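Local coordinates for competence protein ComEA-related protein (Thermus thermophilus, PDB 2DUY) that is of unknown function but carries helix-hairpin-helix motifs and, like its family, probably binds DNA, at residues Y49-L55 with L69-P75. Numbering follows the deposited sequence.
Sequences YARVEDL and LRPYLRP
E53 and R70 meet as a side-on ion pair: NE of R70 donates to OE1 of E53 at 3.0 Å (N-H...O angle 161°), and NH2 of R70 reaches OE2 of E53 at 2.5 Å, a length too short to be trusted exactly. Both oxygens accept through their syn lone pairs, and the carboxylate and guanidinium planes lie 17° apart, nearly coplanar. Each chain bends at chi2, its charged end coming nearer the partner than its CB direction suggests. With an alanine in place of E53, the R70 guanidinium would probably lose its carboxylate mate and be freer to turn. Next to the ion pair, the packing is mainly apolar. Chi1 of 171° swings CG1 of V52 beside its own carbonyl carbon, 3.9 Å from CD1 of L73, and leaves CG2 on the R74 backbone. The same L73 CD1 is met by CD2 of L55 at 3.9 Å. P75 lies against the A50-R51 backbone, its CG 4.0 Å from A50 O. Within 49-55, D54 ties the turn together: OD2 accepts from N of A50 and R51, and OD1 forms a salt bridge with R51 NE at 2.8 Å. The contact joins the 3-10 segment beginning at V52, whose V52, E53 and L55 also touch L66 of helix 63-69, to strand 73-74, which pairs in parallel with strand 19-20.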
ATOM      1  N   TYR A  49       0.846   3.587  -9.953  1.00 11.65           N
ATOM      2  CA  TYR A  49      -0.301   2.683  -9.948  1.00 13.05           C
ATOM      3  C   TYR A  49      -1.472   3.463 -10.546  1.00 14.72           C
ATOM      4  O   TYR A  49      -1.716   4.604 -10.148  1.00 17.60           O
ATOM      5  CB  TYR A  49      -0.652   2.262  -8.513  1.00 12.01           C
ATOM      6  CG  TYR A  49       0.469   1.504  -7.842  1.00 12.05           C
ATOM      7  CD1 TYR A  49       1.405   2.158  -7.040  1.00 14.84           C
ATOM      8  CD2 TYR A  49       0.654   0.149  -8.096  1.00 13.39           C
ATOM      9  CE1 TYR A  49       2.495   1.472  -6.518  1.00 11.32           C
ATOM     10  CE2 TYR A  49       1.736  -0.540  -7.585  1.00 12.21           C
ATOM     11  CZ  TYR A  49       2.656   0.127  -6.799  1.00 12.86           C
ATOM     12  OH  TYR A  49       3.737  -0.559  -6.314  1.00 13.27           O
ATOM     13  N   ALA A  50      -2.181   2.871 -11.508  1.00 14.65           N
ATOM     14  CA  ALA A  50      -3.333   3.550 -12.112  1.00 16.46           C
ATOM     15  C   ALA A  50      -4.573   3.260 -11.271  1.00 15.50           C
ATOM     16  O   ALA A  50      -5.516   4.051 -11.237  1.00 15.80           O
ATOM     17  CB  ALA A  50      -3.544   3.074 -13.554  1.00 17.50           C
ATOM     18  N   ARG A  51      -4.570   2.108 -10.605  1.00 14.25           N
ATOM     19  CA  ARG A  51      -5.664   1.718  -9.727  1.00 12.91           C
ATOM     20  C   ARG A  51      -5.080   0.858  -8.612  1.00 12.70           C
ATOM     21  O   ARG A  51      -3.975   0.325  -8.741  1.00 10.33           O
ATOM     22  CB  ARG A  51      -6.769   0.960 -10.491  1.00 12.84           C
ATOM     23  CG  ARG A  51      -6.369  -0.418 -11.080  1.00 15.00           C
ATOM     24  CD  ARG A  51      -6.190  -0.369 -12.596  1.00 14.78           C
ATOM     25  NE  ARG A  51      -5.808  -1.677 -13.158  1.00 13.59           N
ATOM     26  CZ  ARG A  51      -6.653  -2.555 -13.691  1.00 15.60           C
ATOM     27  NH1 ARG A  51      -7.952  -2.290 -13.747  1.00 15.76           N
ATOM     28  NH2 ARG A  51      -6.197  -3.712 -14.179  1.00 14.31           N
ATOM     29  N   VAL A  52      -5.814   0.727  -7.513  1.00 10.37           N
ATOM     30  CA  VAL A  52      -5.328  -0.051  -6.385  1.00 11.57           C
ATOM     31  C   VAL A  52      -5.073  -1.499  -6.765  1.00 13.46           C
ATOM     32  O   VAL A  52      -4.178  -2.144  -6.224  1.00 14.18           O
ATOM     33  CB  VAL A  52      -6.318   0.031  -5.203  1.00 12.09           C
ATOM     34  CG1 VAL A  52      -5.929  -0.937  -4.107  1.00 11.84           C
ATOM     35  CG2 VAL A  52      -6.323   1.464  -4.650  1.00 11.88           C
ATOM     36  N   GLU A  53      -5.838  -2.009  -7.724  1.00 13.39           N
ATOM     37  CA  GLU A  53      -5.652  -3.393  -8.123  1.00 15.31           C
ATOM     38  C   GLU A  53      -4.295  -3.633  -8.777  1.00 14.25           C
ATOM     39  O   GLU A  53      -3.869  -4.782  -8.910  1.00 14.44           O
ATOM     40  CB  GLU A  53      -6.776  -3.815  -9.065  1.00 18.12           C
ATOM     41  CG  GLU A  53      -7.310  -5.213  -8.815  1.00 25.66           C
ATOM     42  CD  GLU A  53      -7.720  -5.456  -7.367  1.00 26.52           C
ATOM     43  OE1 GLU A  53      -7.915  -4.483  -6.596  1.00 29.07           O
ATOM     44  OE2 GLU A  53      -7.862  -6.637  -7.006  1.00 29.24           O
ATOM     45  N   ASP A  54      -3.613  -2.565  -9.180  1.00 12.19           N
ATOM     46  CA  ASP A  54      -2.299  -2.728  -9.792  1.00 13.64           C
ATOM     47  C   ASP A  54      -1.284  -3.168  -8.739  1.00 13.57           C
ATOM     48  O   ASP A  54      -0.165  -3.548  -9.067  1.00 13.35           O
ATOM     49  CB  ASP A  54      -1.826  -1.437 -10.476  1.00 12.58           C
ATOM     50  CG  ASP A  54      -2.631  -1.105 -11.729  1.00 16.12           C
ATOM     51  OD1 ASP A  54      -3.136  -2.031 -12.394  1.00 15.61           O
ATOM     52  OD2 ASP A  54      -2.740   0.089 -12.072  1.00 15.21           O
ATOM     53  N   LEU A  55      -1.680  -3.131  -7.473  1.00 13.41           N
ATOM     54  CA  LEU A  55      -0.786  -3.553  -6.398  1.00 14.37           C
ATOM     55  C   LEU A  55      -0.442  -5.032  -6.555  1.00 15.15           C
ATOM     56  O   LEU A  55       0.537  -5.522  -5.975  1.00 17.27           O
ATOM     57  CB  LEU A  55      -1.449  -3.307  -5.047  1.00 15.75           C
ATOM     58  CG  LEU A  55      -0.564  -3.275  -3.810  1.00 19.17           C
ATOM     59  CD1 LEU A  55       0.532  -2.192  -3.964  1.00 18.26           C
ATOM     60  CD2 LEU A  55      -1.452  -2.975  -2.604  1.00 18.69           C
ATOM     61  N   LEU A  69      -6.397  -4.578   2.652  1.00 25.29           N
ATOM     62  CA  LEU A  69      -5.958  -3.203   2.436  1.00 24.29           C
ATOM     63  C   LEU A  69      -6.868  -2.297   1.624  1.00 22.56           C
ATOM     64  O   LEU A  69      -6.768  -1.078   1.733  1.00 21.86           O
ATOM     65  CB  LEU A  69      -4.586  -3.187   1.765  1.00 25.11           C
ATOM     66  CG  LEU A  69      -3.376  -3.712   2.527  1.00 26.14           C
ATOM     67  CD1 LEU A  69      -2.189  -3.771   1.585  1.00 26.23           C
ATOM     68  CD2 LEU A  69      -3.076  -2.822   3.719  1.00 26.77           C
ATOM     69  N   ARG A  70      -7.743  -2.872   0.809  1.00 21.27           N
ATOM     70  CA  ARG A  70      -8.609  -2.060  -0.043  1.00 19.53           C
ATOM     71  C   ARG A  70      -9.349  -0.914   0.637  1.00 19.65           C
ATOM     72  O   ARG A  70      -9.480   0.167   0.068  1.00 17.53           O
ATOM     73  CB  ARG A  70      -9.616  -2.943  -0.787  1.00 22.15           C
ATOM     74  CG  ARG A  70      -8.966  -3.877  -1.796  1.00 26.08           C
ATOM     75  CD  ARG A  70      -9.822  -4.031  -3.038  1.00 27.59           C
ATOM     76  NE  ARG A  70      -9.229  -4.986  -3.967  1.00 29.58           N
ATOM     77  CZ  ARG A  70      -9.308  -6.301  -3.824  1.00 28.35           C
ATOM     78  NH1 ARG A  70      -9.966  -6.811  -2.793  1.00 30.82           N
ATOM     79  NH2 ARG A  70      -8.725  -7.106  -4.702  1.00 27.36           N
ATOM     80  N   PRO A  71      -9.852  -1.131   1.859  1.00 16.97           N
ATOM     81  CA  PRO A  71     -10.563  -0.025   2.505  1.00 17.67           C
ATOM     82  C   PRO A  71      -9.687   1.196   2.814  1.00 16.40           C
ATOM     83  O   PRO A  71     -10.190   2.314   2.889  1.00 14.19           O
ATOM     84  CB  PRO A  71     -11.110  -0.670   3.781  1.00 18.25           C
ATOM     85  CG  PRO A  71     -11.318  -2.106   3.366  1.00 16.82           C
ATOM     86  CD  PRO A  71     -10.048  -2.388   2.603  1.00 19.20           C
ATOM     87  N   TYR A  72      -8.383   0.973   2.982  1.00 17.09           N
ATOM     88  CA  TYR A  72      -7.450   2.046   3.335  1.00 19.41           C
ATOM     89  C   TYR A  72      -6.671   2.700   2.192  1.00 17.91           C
ATOM     90  O   TYR A  72      -5.951   3.670   2.416  1.00 19.46           O
ATOM     91  CB  TYR A  72      -6.416   1.528   4.348  1.00 21.19           C
ATOM     92  CG  TYR A  72      -6.992   0.760   5.515  1.00 24.51           C
ATOM     93  CD1 TYR A  72      -7.344  -0.583   5.382  1.00 27.65           C
ATOM     94  CD2 TYR A  72      -7.225   1.388   6.741  1.00 28.63           C
ATOM     95  CE1 TYR A  72      -7.922  -1.279   6.440  1.00 30.60           C
ATOM     96  CE2 TYR A  72      -7.803   0.701   7.801  1.00 30.75           C
ATOM     97  CZ  TYR A  72      -8.151  -0.632   7.641  1.00 31.24           C
ATOM     98  OH  TYR A  72      -8.754  -1.312   8.678  1.00 35.54           O
ATOM     99  N   LEU A  73      -6.829   2.204   0.971  1.00 15.63           N
ATOM    100  CA  LEU A  73      -6.043   2.708  -0.152  1.00 16.04           C
ATOM    101  C   LEU A  73      -6.722   3.491  -1.267  1.00 15.80           C
ATOM    102  O   LEU A  73      -7.912   3.349  -1.521  1.00 17.35           O
ATOM    103  CB  LEU A  73      -5.323   1.525  -0.809  1.00 13.10           C
ATOM    104  CG  LEU A  73      -4.442   0.624   0.057  1.00 16.11           C
ATOM    105  CD1 LEU A  73      -3.959  -0.568  -0.775  1.00 13.35           C
ATOM    106  CD2 LEU A  73      -3.287   1.426   0.600  1.00 18.23           C
ATOM    107  N   ARG A  74      -5.921   4.313  -1.939  1.00 17.35           N
ATOM    108  CA  ARG A  74      -6.359   5.066  -3.109  1.00 16.52           C
ATOM    109  C   ARG A  74      -5.120   5.121  -4.000  1.00 15.92           C
ATOM    110  O   ARG A  74      -4.011   4.853  -3.535  1.00 15.61           O
ATOM    111  CB  ARG A  74      -6.836   6.474  -2.741  1.00 18.34           C
ATOM    112  CG  ARG A  74      -5.843   7.339  -1.989  1.00 23.34           C
ATOM    113  CD  ARG A  74      -6.472   8.693  -1.694  1.00 26.57           C
ATOM    114  NE  ARG A  74      -5.634   9.512  -0.829  1.00 28.90           N
ATOM    115  CZ  ARG A  74      -4.783  10.438  -1.260  1.00 31.42           C
ATOM    116  NH1 ARG A  74      -4.061  11.124  -0.380  1.00 31.62           N
ATOM    117  NH2 ARG A  74      -4.667  10.692  -2.559  1.00 29.42           N
ATOM    118  N   PRO A  75      -5.283   5.432  -5.291  1.00 16.15           N
ATOM    119  CA  PRO A  75      -4.087   5.480  -6.145  1.00 17.82           C
ATOM    120  C   PRO A  75      -3.010   6.427  -5.614  1.00 19.12           C
ATOM    121  O   PRO A  75      -3.368   7.487  -5.071  1.00 19.04           O
ATOM    122  CB  PRO A  75      -4.652   5.924  -7.493  1.00 17.78           C
ATOM    123  CG  PRO A  75      -6.032   5.310  -7.483  1.00 16.40           C
ATOM    124  CD  PRO A  75      -6.508   5.631  -6.084  1.00 14.97           C
ATOM    125  OXT PRO A  75      -1.815   6.086  -5.759  1.00 22.95           O
TER